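Local atomic coordinates of PHB depolymerase (PDB entry 2D81), a protein that hydrolyses the ester bonds of poly[(R)-3-hydroxybutyrate], breaking this biopolyester down into short hydroxybutyrate products. Residues A[92-97]-A[126-131]; A[182-187]-A[207-212]; A[29-34]-A[80-85]. All coordinates share one frame; numbering follows the deposited sequence.

Interaction 1: residues A[92-97]-A[126-131]; sequences KIYMWT and SYVTTT. With NAG (2-acetamido-2-deoxy-beta-D-glucopyranose), chain B.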
ATOM      1  N   LYS A  92      -3.311 -14.048  -0.068  1.00  8.96           N
ATOM      2  CA  LYS A  92      -1.909 -14.045  -0.463  1.00  9.79           C
ATOM      3  C   LYS A  92      -1.260 -12.802   0.129  1.00  9.43           C
ATOM      4  O   LYS A  92      -1.725 -11.684  -0.096  1.00 10.14           O
ATOM      5  CB  LYS A  92      -1.780 -14.022  -1.989  1.00 10.44           C
ATOM      6  CG  LYS A  92      -2.464 -15.187  -2.692  1.00 13.88           C
ATOM      7  CD  LYS A  92      -1.877 -16.518  -2.259  1.00 18.18           C
ATOM      8  CE  LYS A  92      -0.455 -16.692  -2.766  1.00 19.30           C
ATOM      9  NZ  LYS A  92      -0.426 -16.831  -4.246  1.00 23.63           N
ATOM     10  N   ILE A  93      -0.190 -12.999   0.893  1.00  7.47           N
ATOM     11  CA  ILE A  93       0.475 -11.886   1.556  1.00  7.64           C
ATOM     12  C   ILE A  93       1.944 -11.850   1.170  1.00  6.76           C
ATOM     13  O   ILE A  93       2.675 -12.824   1.364  1.00  6.15           O
ATOM     14  CB  ILE A  93       0.349 -11.996   3.091  1.00  7.25           C
ATOM     15  CG1 ILE A  93      -1.130 -12.002   3.486  1.00  8.48           C
ATOM     16  CG2 ILE A  93       1.067 -10.827   3.766  1.00  8.50           C
ATOM     17  CD1 ILE A  93      -1.375 -12.196   4.968  1.00  9.71           C
ATOM     18  N   TYR A  94       2.355 -10.722   0.602  1.00  5.12           N
ATOM     19  CA  TYR A  94       3.732 -10.503   0.182  1.00  5.44           C
ATOM     20  C   TYR A  94       4.378  -9.468   1.097  1.00  4.83           C
ATOM     21  O   TYR A  94       3.784  -8.434   1.385  1.00  6.37           O
ATOM     22  CB  TYR A  94       3.767 -10.000  -1.264  1.00  5.40           C
ATOM     23  CG  TYR A  94       5.141  -9.557  -1.719  1.00  5.62           C
ATOM     24  CD1 TYR A  94       6.059 -10.472  -2.228  1.00  6.54           C
ATOM     25  CD2 TYR A  94       5.532  -8.222  -1.610  1.00  6.79           C
ATOM     26  CE1 TYR A  94       7.334 -10.069  -2.617  1.00  7.46           C
ATOM     27  CE2 TYR A  94       6.803  -7.809  -1.992  1.00  8.32           C
ATOM     28  CZ  TYR A  94       7.698  -8.737  -2.495  1.00  6.41           C
ATOM     29  OH  TYR A  94       8.956  -8.334  -2.865  1.00  7.02           O
ATOM     30  N   MET A  95       5.592  -9.756   1.552  1.00  4.40           N
ATOM     31  CA  MET A  95       6.327  -8.839   2.420  1.00  5.43           C
ATOM     32  C   MET A  95       7.775  -8.708   1.966  1.00  5.68           C
ATOM     33  O   MET A  95       8.399  -9.694   1.574  1.00  7.35           O
ATOM     34  CB  MET A  95       6.276  -9.329   3.869  1.00  5.60           C
ATOM     35  CG  MET A  95       4.904  -9.187   4.505  1.00  5.36           C
ATOM     36  SD  MET A  95       4.817  -9.931   6.139  1.00  7.27           S
ATOM     37  CE  MET A  95       4.475 -11.629   5.685  1.00  4.84           C
ATOM     38  N   TRP A  96       8.301  -7.487   2.011  1.00  5.61           N
ATOM     39  CA  TRP A  96       9.663  -7.214   1.557  1.00  5.36           C
ATOM     40  C   TRP A  96      10.368  -6.242   2.486  1.00  4.83           C
ATOM     41  O   TRP A  96       9.766  -5.293   2.983  1.00  5.06           O
ATOM     42  CB  TRP A  96       9.654  -6.616   0.145  1.00  5.56           C
ATOM     43  CG  TRP A  96      11.029  -6.247  -0.357  1.00  5.84           C
ATOM     44  CD1 TRP A  96      11.924  -7.072  -0.981  1.00  5.45           C
ATOM     45  CD2 TRP A  96      11.676  -4.971  -0.242  1.00  5.26           C
ATOM     46  NE1 TRP A  96      13.084  -6.391  -1.258  1.00  6.58           N
ATOM     47  CE2 TRP A  96      12.961  -5.100  -0.818  1.00  6.41           C
ATOM     48  CE3 TRP A  96      11.296  -3.730   0.293  1.00  5.53           C
ATOM     49  CZ2 TRP A  96      13.869  -4.033  -0.877  1.00  6.67           C
ATOM     50  CZ3 TRP A  96      12.202  -2.669   0.235  1.00  7.19           C
ATOM     51  CH2 TRP A  96      13.473  -2.830  -0.348  1.00  5.93           C
ATOM     52  N   THR A  97      11.653  -6.483   2.709  1.00  4.99           N
ATOM     53  CA  THR A  97      12.493  -5.505   3.373  1.00  6.44           C
ATOM     54  C   THR A  97      13.882  -5.510   2.749  1.00  5.93           C
ATOM     55  O   THR A  97      14.348  -6.537   2.250  1.00  6.10           O
ATOM     56  CB  THR A  97      12.614  -5.805   4.879  1.00  8.02           C
ATOM     57  OG1 THR A  97      13.417  -4.794   5.503  1.00  8.69           O
ATOM     58  CG2 THR A  97      13.253  -7.168   5.102  1.00  7.80           C
ATOM     59  N   SER A 126       4.787 -14.864   1.206  1.00  5.64           N
ATOM     60  CA  SER A 126       6.153 -14.735   0.710  1.00  7.64           C
ATOM     61  C   SER A 126       6.843 -13.569   1.405  1.00  7.24           C
ATOM     62  O   SER A 126       6.392 -12.431   1.313  1.00  8.02           O
ATOM     63  CB  SER A 126       6.158 -14.500  -0.802  1.00  9.00           C
ATOM     64  OG  SER A 126       7.483 -14.328  -1.285  1.00  8.59           O
ATOM     65  N   TYR A 127       7.930 -13.860   2.110  1.00  6.41           N
ATOM     66  CA  TYR A 127       8.692 -12.818   2.781  1.00  6.99           C
ATOM     67  C   TYR A 127      10.083 -12.773   2.170  1.00  6.90           C
ATOM     68  O   TYR A 127      10.820 -13.763   2.203  1.00  8.69           O
ATOM     69  CB  TYR A 127       8.776 -13.112   4.284  1.00  7.24           C
ATOM     70  CG  TYR A 127       9.403 -12.014   5.121  1.00  6.51           C
ATOM     71  CD1 TYR A 127      10.788 -11.847   5.176  1.00  8.91           C
ATOM     72  CD2 TYR A 127       8.609 -11.160   5.886  1.00  6.85           C
ATOM     73  CE1 TYR A 127      11.367 -10.857   5.982  1.00  7.67           C
ATOM     74  CE2 TYR A 127       9.175 -10.171   6.691  1.00  9.01           C
ATOM     75  CZ  TYR A 127      10.552 -10.027   6.735  1.00  6.58           C
ATOM     76  OH  TYR A 127      11.111  -9.062   7.542  1.00  8.48           O
ATOM     77  N   VAL A 128      10.428 -11.623   1.604  1.00  6.07           N
ATOM     78  CA  VAL A 128      11.665 -11.473   0.845  1.00  6.71           C
ATOM     79  C   VAL A 128      12.556 -10.382   1.430  1.00  7.58           C
ATOM     80  O   VAL A 128      12.085  -9.293   1.775  1.00  6.74           O
ATOM     81  CB  VAL A 128      11.364 -11.133  -0.628  1.00  6.60           C
ATOM     82  CG1 VAL A 128      12.659 -10.944  -1.401  1.00  8.88           C
ATOM     83  CG2 VAL A 128      10.527 -12.238  -1.249  1.00  8.54           C
ATOM     84  N   THR A 129      13.847 -10.683   1.544  1.00  7.17           N
ATOM     85  CA  THR A 129      14.831  -9.684   1.934  1.00  8.24           C
ATOM     86  C   THR A 129      15.816  -9.476   0.792  1.00  8.44           C
ATOM     87  O   THR A 129      16.396 -10.434   0.282  1.00  9.53           O
ATOM     88  CB  THR A 129      15.615 -10.126   3.190  1.00  9.33           C
ATOM     89  OG1 THR A 129      14.700 -10.347   4.270  1.00  9.05           O
ATOM     90  CG2 THR A 129      16.621  -9.057   3.597  1.00  9.10           C
ATOM     91  N   THR A 130      15.997  -8.226   0.384  1.00  8.88           N
ATOM     92  CA  THR A 130      17.033  -7.900  -0.589  1.00  8.09           C
ATOM     93  C   THR A 130      18.276  -7.422   0.146  1.00  7.98           C
ATOM     94  O   THR A 130      18.252  -6.407   0.844  1.00  6.90           O
ATOM     95  CB  THR A 130      16.567  -6.806  -1.567  1.00  8.38           C
ATOM     96  OG1 THR A 130      15.483  -7.309  -2.359  1.00  8.45           O
ATOM     97  CG2 THR A 130      17.706  -6.385  -2.486  1.00  8.34           C
ATOM     98  N   THR A 131      19.361  -8.171  -0.011  1.00  8.88           N
ATOM     99  CA  THR A 131      20.609  -7.873   0.678  1.00  9.13           C
ATOM    100  C   THR A 131      21.181  -6.539   0.209  1.00  9.18           C
ATOM    101  O   THR A 131      21.383  -6.332  -0.987  1.00  9.67           O
ATOM    102  CB  THR A 131      21.652  -8.980   0.421  1.00  9.66           C
ATOM    103  OG1 THR A 131      21.141 -10.235   0.896  1.00 11.93           O
ATOM    104  CG2 THR A 131      22.953  -8.661   1.141  1.00 11.00           C
TER
HETATM  105  C1  NAG B 401      -3.870 -19.807  -0.968  1.00 12.69           C
HETATM  106  C2  NAG B 401      -5.199 -20.309  -0.377  1.00 11.60           C
HETATM  107  C3  NAG B 401      -6.192 -20.723  -1.482  1.00 12.24           C
HETATM  108  C4  NAG B 401      -6.243 -19.717  -2.642  1.00 14.73           C
HETATM  109  C5  NAG B 401      -4.831 -19.352  -3.089  1.00 16.71           C
HETATM  110  C6  NAG B 401      -4.793 -18.319  -4.197  1.00 19.06           C
HETATM  111  C7  NAG B 401      -5.500 -21.607   1.647  1.00 10.05           C
HETATM  112  C8  NAG B 401      -5.591 -23.023   2.197  1.00 12.59           C
HETATM  113  N2  NAG B 401      -4.915 -21.460   0.462  1.00 10.07           N
HETATM  114  O3  NAG B 401      -7.493 -20.842  -0.926  1.00 13.43           O
HETATM  115  O4  NAG B 401      -6.946 -20.292  -3.732  1.00 13.98           O
HETATM  116  O5  NAG B 401      -4.101 -18.816  -1.972  1.00 14.41           O
HETATM  117  O6  NAG B 401      -3.624 -18.470  -4.991  1.00 23.62           O
HETATM  118  O7  NAG B 401      -5.958 -20.668   2.298  1.00  9.17           O

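Interaction 2: residues A[182-187]-A[207-212]; sequences GTLSGS and YLYVPQ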
ATOM      1  N   GLY A 182       8.226  -1.957 -22.874  1.00 14.40           N
ATOM      2  CA  GLY A 182       8.264  -0.869 -23.834  1.00 13.62           C
ATOM      3  C   GLY A 182       7.139   0.124 -23.617  1.00 13.85           C
ATOM      4  O   GLY A 182       6.747   0.391 -22.481  1.00 13.14           O
ATOM      5  N   THR A 183       6.615   0.676 -24.708  1.00 13.74           N
ATOM      6  CA  THR A 183       5.546   1.662 -24.620  1.00 12.61           C
ATOM      7  C   THR A 183       4.271   1.044 -24.052  1.00 11.17           C
ATOM      8  O   THR A 183       3.776   0.038 -24.557  1.00 10.18           O
ATOM      9  CB  THR A 183       5.233   2.265 -26.002  1.00 15.03           C
ATOM     10  OG1 THR A 183       6.402   2.918 -26.513  1.00 16.43           O
ATOM     11  CG2 THR A 183       4.105   3.275 -25.896  1.00 16.10           C
ATOM     12  N   LEU A 184       3.743   1.653 -22.997  1.00  9.91           N
ATOM     13  CA  LEU A 184       2.531   1.149 -22.360  1.00  9.47           C
ATOM     14  C   LEU A 184       1.320   1.381 -23.258  1.00  9.49           C
ATOM     15  O   LEU A 184       1.244   2.390 -23.964  1.00  9.99           O
ATOM     16  CB  LEU A 184       2.319   1.842 -21.011  1.00 10.36           C
ATOM     17  CG  LEU A 184       3.419   1.615 -19.969  1.00 12.20           C
ATOM     18  CD1 LEU A 184       3.109   2.418 -18.715  1.00 13.30           C
ATOM     19  CD2 LEU A 184       3.517   0.132 -19.647  1.00 14.31           C
ATOM     20  N   SER A 185       0.371   0.450 -23.223  1.00  8.54           N
ATOM     21  CA  SER A 185      -0.792   0.511 -24.105  1.00  8.99           C
ATOM     22  C   SER A 185      -1.830   1.512 -23.615  1.00 10.82           C
ATOM     23  O   SER A 185      -2.661   1.987 -24.394  1.00 10.75           O
ATOM     24  CB  SER A 185      -1.450  -0.866 -24.213  1.00  9.44           C
ATOM     25  OG  SER A 185      -2.158  -1.192 -23.025  1.00  9.62           O
ATOM     26  N   GLY A 186      -1.784   1.823 -22.323  1.00 11.36           N
ATOM     27  CA  GLY A 186      -2.864   2.572 -21.707  1.00 11.49           C
ATOM     28  C   GLY A 186      -2.502   3.977 -21.278  1.00 12.37           C
ATOM     29  O   GLY A 186      -1.521   4.555 -21.745  1.00 14.59           O
ATOM     30  N   SER A 187      -3.308   4.528 -20.377  1.00 13.16           N
ATOM     31  CA  SER A 187      -3.153   5.910 -19.945  1.00 13.28           C
ATOM     32  C   SER A 187      -3.202   6.006 -18.427  1.00 11.21           C
ATOM     33  O   SER A 187      -3.810   5.167 -17.759  1.00 11.48           O
ATOM     34  CB  SER A 187      -4.270   6.770 -20.542  1.00 16.36           C
ATOM     35  OG  SER A 187      -4.273   6.691 -21.958  1.00 22.23           O
ATOM     36  N   TYR A 207      -4.796   9.283  -8.976  1.00  7.84           N
ATOM     37  CA  TYR A 207      -4.479   8.765 -10.303  1.00  6.66           C
ATOM     38  C   TYR A 207      -4.734   7.268 -10.404  1.00  7.18           C
ATOM     39  O   TYR A 207      -4.796   6.568  -9.393  1.00  6.68           O
ATOM     40  CB  TYR A 207      -3.017   9.058 -10.648  1.00  8.16           C
ATOM     41  CG  TYR A 207      -2.693  10.529 -10.675  1.00 10.04           C
ATOM     42  CD1 TYR A 207      -2.419  11.227  -9.497  1.00  9.99           C
ATOM     43  CD2 TYR A 207      -2.709  11.240 -11.872  1.00  9.64           C
ATOM     44  CE1 TYR A 207      -2.174  12.596  -9.517  1.00 12.07           C
ATOM     45  CE2 TYR A 207      -2.466  12.608 -11.901  1.00 12.08           C
ATOM     46  CZ  TYR A 207      -2.202  13.279 -10.723  1.00 10.98           C
ATOM     47  OH  TYR A 207      -1.982  14.635 -10.750  1.00 14.31           O
ATOM     48  N   LEU A 208      -4.891   6.783 -11.633  1.00  7.25           N
ATOM     49  CA  LEU A 208      -4.966   5.348 -11.879  1.00  7.52           C
ATOM     50  C   LEU A 208      -4.439   5.028 -13.267  1.00  7.47           C
ATOM     51  O   LEU A 208      -4.691   5.768 -14.222  1.00  9.32           O
ATOM     52  CB  LEU A 208      -6.409   4.834 -11.746  1.00  7.49           C
ATOM     53  CG  LEU A 208      -7.486   5.379 -12.692  1.00  8.69           C
ATOM     54  CD1 LEU A 208      -8.658   4.403 -12.754  1.00  8.97           C
ATOM     55  CD2 LEU A 208      -7.949   6.743 -12.216  1.00  8.82           C
ATOM     56  N   TYR A 209      -3.696   3.931 -13.374  1.00  6.70           N
ATOM     57  CA  TYR A 209      -3.245   3.461 -14.673  1.00  6.78           C
ATOM     58  C   TYR A 209      -4.233   2.455 -15.239  1.00  6.94           C
ATOM     59  O   TYR A 209      -4.554   1.457 -14.589  1.00  6.70           O
ATOM     60  CB  TYR A 209      -1.868   2.802 -14.582  1.00  7.14           C
ATOM     61  CG  TYR A 209      -1.421   2.288 -15.925  1.00  6.80           C
ATOM     62  CD1 TYR A 209      -1.131   3.173 -16.963  1.00  8.80           C
ATOM     63  CD2 TYR A 209      -1.392   0.922 -16.197  1.00  7.80           C
ATOM     64  CE1 TYR A 209      -0.833   2.711 -18.243  1.00  7.98           C
ATOM     65  CE2 TYR A 209      -1.095   0.446 -17.477  1.00  7.79           C
ATOM     66  CZ  TYR A 209      -0.820   1.352 -18.492  1.00  9.92           C
ATOM     67  OH  TYR A 209      -0.548   0.901 -19.762  1.00 11.16           O
ATOM     68  N   VAL A 210      -4.710   2.722 -16.451  1.00  5.97           N
ATOM     69  CA  VAL A 210      -5.690   1.857 -17.099  1.00  7.39           C
ATOM     70  C   VAL A 210      -5.147   1.320 -18.419  1.00  7.59           C
ATOM     71  O   VAL A 210      -4.999   2.067 -19.387  1.00  7.38           O
ATOM     72  CB  VAL A 210      -7.009   2.618 -17.389  1.00  8.07           C
ATOM     73  CG1 VAL A 210      -8.002   1.697 -18.087  1.00  8.63           C
ATOM     74  CG2 VAL A 210      -7.607   3.144 -16.089  1.00  7.38           C
ATOM     75  N   PRO A 211      -4.833   0.015 -18.472  1.00  6.80           N
ATOM     76  CA  PRO A 211      -4.311  -0.595 -19.702  1.00  7.28           C
ATOM     77  C   PRO A 211      -5.355  -0.466 -20.806  1.00  8.80           C
ATOM     78  O   PRO A 211      -6.541  -0.318 -20.522  1.00  7.26           O
ATOM     79  CB  PRO A 211      -4.092  -2.054 -19.300  1.00  8.37           C
ATOM     80  CG  PRO A 211      -3.819  -1.965 -17.827  1.00  7.32           C
ATOM     81  CD  PRO A 211      -4.847  -0.963 -17.371  1.00  8.46           C
ATOM     82  N   GLN A 212      -4.920  -0.529 -22.060  1.00  9.24           N
ATOM     83  CA  GLN A 212      -5.854  -0.441 -23.179  1.00 12.36           C
ATOM     84  C   GLN A 212      -6.973  -1.472 -23.042  1.00 11.54           C
ATOM     85  O   GLN A 212      -8.136  -1.182 -23.329  1.00 10.63           O
ATOM     86  CB  GLN A 212      -5.117  -0.652 -24.504  1.00 15.41           C
ATOM     87  CG  GLN A 212      -6.026  -0.618 -25.726  1.00 20.98           C
ATOM     88  CD  GLN A 212      -6.802   0.682 -25.837  1.00 23.88           C
ATOM     89  OE1 GLN A 212      -6.217   1.762 -25.915  1.00 26.98           O
ATOM     90  NE2 GLN A 212      -8.128   0.582 -25.844  1.00 26.63           N
TER

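Interaction 3: residues A[29-34]-A[80-85]; sequences GVAYSD and NQIASV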
ATOM      1  N   GLY A  29      -5.528  -4.193   4.318  1.00  6.29           N
ATOM      2  CA  GLY A  29      -5.587  -5.635   4.147  1.00  6.39           C
ATOM      3  C   GLY A  29      -6.214  -6.349   5.332  1.00  6.46           C
ATOM      4  O   GLY A  29      -6.787  -7.429   5.184  1.00  6.89           O
ATOM      5  N   VAL A  30      -6.108  -5.745   6.511  1.00  6.94           N
ATOM      6  CA  VAL A  30      -6.705  -6.306   7.719  1.00  6.56           C
ATOM      7  C   VAL A  30      -8.117  -5.773   7.962  1.00  6.45           C
ATOM      8  O   VAL A  30      -9.077  -6.547   8.034  1.00  6.84           O
ATOM      9  CB  VAL A  30      -5.824  -6.010   8.960  1.00  4.58           C
ATOM     10  CG1 VAL A  30      -6.536  -6.444  10.234  1.00  6.37           C
ATOM     11  CG2 VAL A  30      -4.485  -6.731   8.823  1.00  6.06           C
ATOM     12  N   ALA A  31      -8.247  -4.456   8.090  1.00  6.82           N
ATOM     13  CA  ALA A  31      -9.527  -3.853   8.456  1.00  6.38           C
ATOM     14  C   ALA A  31     -10.579  -4.089   7.379  1.00  7.08           C
ATOM     15  O   ALA A  31     -11.760  -4.290   7.682  1.00  6.71           O
ATOM     16  CB  ALA A  31      -9.355  -2.355   8.705  1.00  7.89           C
ATOM     17  N   TYR A  32     -10.144  -4.068   6.121  1.00  6.67           N
ATOM     18  CA  TYR A  32     -11.034  -4.344   5.000  1.00  7.01           C
ATOM     19  C   TYR A  32     -10.606  -5.591   4.229  1.00  8.13           C
ATOM     20  O   TYR A  32     -10.583  -5.592   3.000  1.00  7.73           O
ATOM     21  CB  TYR A  32     -11.082  -3.145   4.042  1.00  6.55           C
ATOM     22  CG  TYR A  32     -11.776  -1.919   4.596  1.00  5.51           C
ATOM     23  CD1 TYR A  32     -11.087  -0.995   5.380  1.00  5.78           C
ATOM     24  CD2 TYR A  32     -13.121  -1.674   4.319  1.00  9.46           C
ATOM     25  CE1 TYR A  32     -11.717   0.147   5.870  1.00  5.68           C
ATOM     26  CE2 TYR A  32     -13.765  -0.533   4.807  1.00  6.86           C
ATOM     27  CZ  TYR A  32     -13.056   0.369   5.579  1.00  7.97           C
ATOM     28  OH  TYR A  32     -13.680   1.487   6.067  1.00  7.69           O
ATOM     29  N   SER A  33     -10.277  -6.658   4.951  1.00  8.34           N
ATOM     30  CA  SER A  33      -9.854  -7.895   4.308  1.00  8.42           C
ATOM     31  C   SER A  33     -10.926  -8.429   3.357  1.00  8.60           C
ATOM     32  O   SER A  33     -10.620  -9.178   2.433  1.00  9.35           O
ATOM     33  CB  SER A  33      -9.505  -8.952   5.361  1.00  7.78           C
ATOM     34  OG  SER A  33     -10.613  -9.255   6.193  1.00  7.73           O
ATOM     35  N   ASP A  34     -12.176  -8.030   3.578  1.00  8.10           N
ATOM     36  CA  ASP A  34     -13.273  -8.437   2.707  1.00  9.57           C
ATOM     37  C   ASP A  34     -13.232  -7.724   1.356  1.00  8.95           C
ATOM     38  O   ASP A  34     -13.645  -8.281   0.337  1.00 10.64           O
ATOM     39  CB  ASP A  34     -14.621  -8.173   3.392  1.00 10.33           C
ATOM     40  CG  ASP A  34     -14.827  -6.706   3.728  1.00 12.99           C
ATOM     41  OD1 ASP A  34     -13.940  -6.111   4.370  1.00 10.34           O
ATOM     42  OD2 ASP A  34     -15.880  -6.143   3.354  1.00 16.68           O
ATOM     43  N   ASN A  80     -16.105  -6.736  13.962  1.00  9.88           N
ATOM     44  CA  ASN A  80     -16.702  -5.465  14.347  1.00 11.02           C
ATOM     45  C   ASN A  80     -15.913  -4.280  13.803  1.00 10.23           C
ATOM     46  O   ASN A  80     -16.263  -3.742  12.753  1.00 10.65           O
ATOM     47  CB  ASN A  80     -16.819  -5.376  15.872  1.00 13.30           C
ATOM     48  CG  ASN A  80     -17.935  -6.246  16.416  1.00 16.44           C
ATOM     49  OD1 ASN A  80     -19.100  -6.075  16.052  1.00 19.41           O
ATOM     50  ND2 ASN A  80     -17.587  -7.185  17.288  1.00 17.68           N
ATOM     51  N   GLN A  81     -14.857  -3.871  14.505  1.00  8.90           N
ATOM     52  CA  GLN A  81     -14.049  -2.742  14.050  1.00  9.14           C
ATOM     53  C   GLN A  81     -13.185  -3.083  12.839  1.00  9.35           C
ATOM     54  O   GLN A  81     -12.706  -2.191  12.139  1.00  9.72           O
ATOM     55  CB  GLN A  81     -13.155  -2.220  15.182  1.00  9.06           C
ATOM     56  CG  GLN A  81     -13.925  -1.654  16.360  1.00  9.22           C
ATOM     57  CD  GLN A  81     -13.982  -2.616  17.525  1.00  8.98           C
ATOM     58  OE1 GLN A  81     -14.183  -3.817  17.344  1.00  9.31           O
ATOM     59  NE2 GLN A  81     -13.816  -2.090  18.734  1.00 12.81           N
ATOM     60  N   ILE A  82     -12.981  -4.375  12.598  1.00 10.03           N
ATOM     61  CA  ILE A  82     -12.341  -4.830  11.368  1.00  9.35           C
ATOM     62  C   ILE A  82     -13.078  -6.052  10.834  1.00 10.73           C
ATOM     63  O   ILE A  82     -13.840  -6.692  11.562  1.00 10.61           O
ATOM     64  CB  ILE A  82     -10.855  -5.210  11.591  1.00  7.12           C
ATOM     65  CG1 ILE A  82     -10.747  -6.366  12.588  1.00  7.83           C
ATOM     66  CG2 ILE A  82     -10.074  -3.995  12.083  1.00  7.98           C
ATOM     67  CD1 ILE A  82      -9.327  -6.866  12.789  1.00  7.54           C
ATOM     68  N   ALA A  83     -12.857  -6.372   9.563  1.00  9.55           N
ATOM     69  CA  ALA A  83     -13.443  -7.573   8.980  1.00  9.33           C
ATOM     70  C   ALA A  83     -12.893  -8.801   9.700  1.00  9.26           C
ATOM     71  O   ALA A  83     -11.799  -8.759  10.262  1.00  9.50           O
ATOM     72  CB  ALA A  83     -13.118  -7.644   7.489  1.00 10.12           C
ATOM     73  N   SER A  84     -13.653  -9.891   9.683  1.00  9.63           N
ATOM     74  CA  SER A  84     -13.239 -11.114  10.365  1.00 10.25           C
ATOM     75  C   SER A  84     -11.815 -11.512   9.989  1.00 10.20           C
ATOM     76  O   SER A  84     -11.477 -11.597   8.809  1.00  9.56           O
ATOM     77  CB  SER A  84     -14.189 -12.261  10.020  1.00 11.84           C
ATOM     78  OG  SER A  84     -13.728 -13.479  10.579  1.00 13.08           O
ATOM     79  N   VAL A  85     -10.981 -11.751  10.997  1.00  9.59           N
ATOM     80  CA  VAL A  85      -9.602 -12.147  10.748  1.00  9.58           C
ATOM     81  C   VAL A  85      -9.508 -13.541  10.137  1.00  9.52           C
ATOM     82  O   VAL A  85      -8.452 -13.941   9.648  1.00  8.27           O
ATOM     83  CB  VAL A  85      -8.758 -12.100  12.040  1.00  9.23           C
ATOM     84  CG1 VAL A  85      -8.662 -10.667  12.538  1.00 10.66           C
ATOM     85  CG2 VAL A  85      -9.369 -12.994  13.104  1.00  8.74           C
TER
HETATM   86  O   HOH W   1      -9.496  -9.148   8.620  1.00  8.24           O

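Interaction 1: residues A[92-97]-A[126-131]
Trp96 and Thr130 meet through the indole N-H, the one side-chain hydrogen bond between two parallel strands. Trp96 carries the contact along its whole length: its CB starts 4.0 Å from Val128 O, and CG, anti to the backbone N (chi1 177°), sends the ring along the neighbouring strand. CD1 then passes 3.5 Å from the same carbonyl oxygen and touches Val128 CG1. At NE1 the N-H runs almost straight (171°) to Thr130 OG1, 2.8 Å away and in the plane of the ring, which limits how the indole can turn. Beyond it, CZ2 rests against Thr130 CB at 3.9 Å. Tyr94 shares this face, and its CE1 meets Val128 CG2.

On the reverse face Tyr127 lies across Met95 at about a right angle: CD2 packs 3.6 Å from Met95 CB, and SD sits at the ring edge in a Met-aromatic contact. Thr97 CG2 follows, near Tyr127 OH. Between the two faces, five backbone hydrogen bonds join the strands, from Ser126 N to Ile93 O at one end to Thr130 N to Thr97 O at the other. At the start of strand 92-98, Lys92 CD lies 3.2 Å from NAG O5.

Both strands belong to a beta-alpha-beta unit of the alpha/beta-hydrolase fold, whose helix 106-116 packs on Met95 and Tyr127; helix 164-173 packs on Tyr94 and Ser126, and strand 39-43 flanks strand 92-98.

Interaction 2: residues A[182-187]-A[207-212]
Ser187 and Val210 form an antiparallel hydrogen-bonded pair where strand 187-192, the outermost strand at this end of the alpha/beta-hydrolase sheet, joins strand 205-210. Val210 N reaches Ser187 O at 2.9 Å in a nearly straight bond (176°); the return bond from Ser187 N to Val210 O, 3.1 Å long, comes in tilted from the carbonyl plane. Just ahead of the strand the backbone is tight: Gly186 CA lies 3.2 Å from Val210 O, and a beta-carbon there would collide with that oxygen and with Pro211 CA.

The side chain that ties the incoming loop to the strand is Tyr209. A chi1 of 179° turns the ring away from its own backbone N and lays it alongside residues 184-187, CD1 lying 3.4 Å from Ser187 O and CE1 4.0 Å from Leu184 CD1. The phenol oxygen ends beside Leu184 CB and accepts a rather bent hydrogen bond (139°) from Gly186 N at 3.0 Å.

What fixes the phenol lies one shell out. Asp252 OD2 hydrogen-bonds to Tyr209 OH and also to Ser185 OG, so one carboxylate oxygen sets both hydroxyls, while Asn248 of helix 247-251 packs against Leu184 and Tyr209. A phenylalanine in place of Tyr209 would probably leave Gly186 N without its acceptor and Asp252 OD2 with one hydroxyl fewer, the loop being held less firmly. Ser185 OG, for its part, takes the N-H of Gln212, with 3.0 Å from Gln212 N to that oxygen.

Interaction 3: residues A[29-34]-A[80-85]
Ile82 holds CG1 between its backbone N and carbonyl carbon (chi1 62°), a crowded position, with its branches parted over the last turn of helix 20-31: CD1 goes to Val30 CG1 and CG2 to Ala31 CB, each 3.8 Å away. Ser33 uses the same torsion (chi1 60°) to bring OG within 3.2 Å of Ala83 CB. In this alpha/beta-hydrolase fold the contact joins the C-terminal end of that helix to the loop between helix 68-77 and strand 92-98.

One direct hydrogen bond links the backbones. Ala83 N donates to Ala31 O at 3.0 Å, but it stands above the carbonyl plane, 40° out of it, and so does not lie on a lone pair of the oxygen. Around the apolar part, Met74 and Trp77 of helix 68-77 close on Val30 and Ile82 respectively, and Tyr48 touches both. Met303 of helix 301-314 packs on Ala31.

The polar side is bridged by solvent. Ser33 OG, which is also hydrogen-bonded to Asn87 ND2, shares a water with both backbones: the water oxygen is 2.7 Å from Ser33 OG, 2.7 Å from Val30 O and 2.9 Å from Ala83 O.

How the interactions relate
The three contacts are separate pieces of one alpha/beta-hydrolase domain. Interactions 1 and 2 lie at the two ends of the same mixed sheet, one on the edge strand 125-130 and the other on the edge strand 187-192, with centres 27 Å apart. Interaction 3 precedes both in the chain; its nearest atoms are about 7 Å from interaction 1 and about 17 Å from interaction 2. None touches another. Interaction 1 reaches toward the bound hydroxybutyrate trimer, the Trp96 side chain being about 11 Å away. Interaction 3 sits at the far end of helix 20-31, whose first residue, Ser20, lines that ligand's pocket, and its Ser33 side chain is about 13 Å from the glycan beside Lys92.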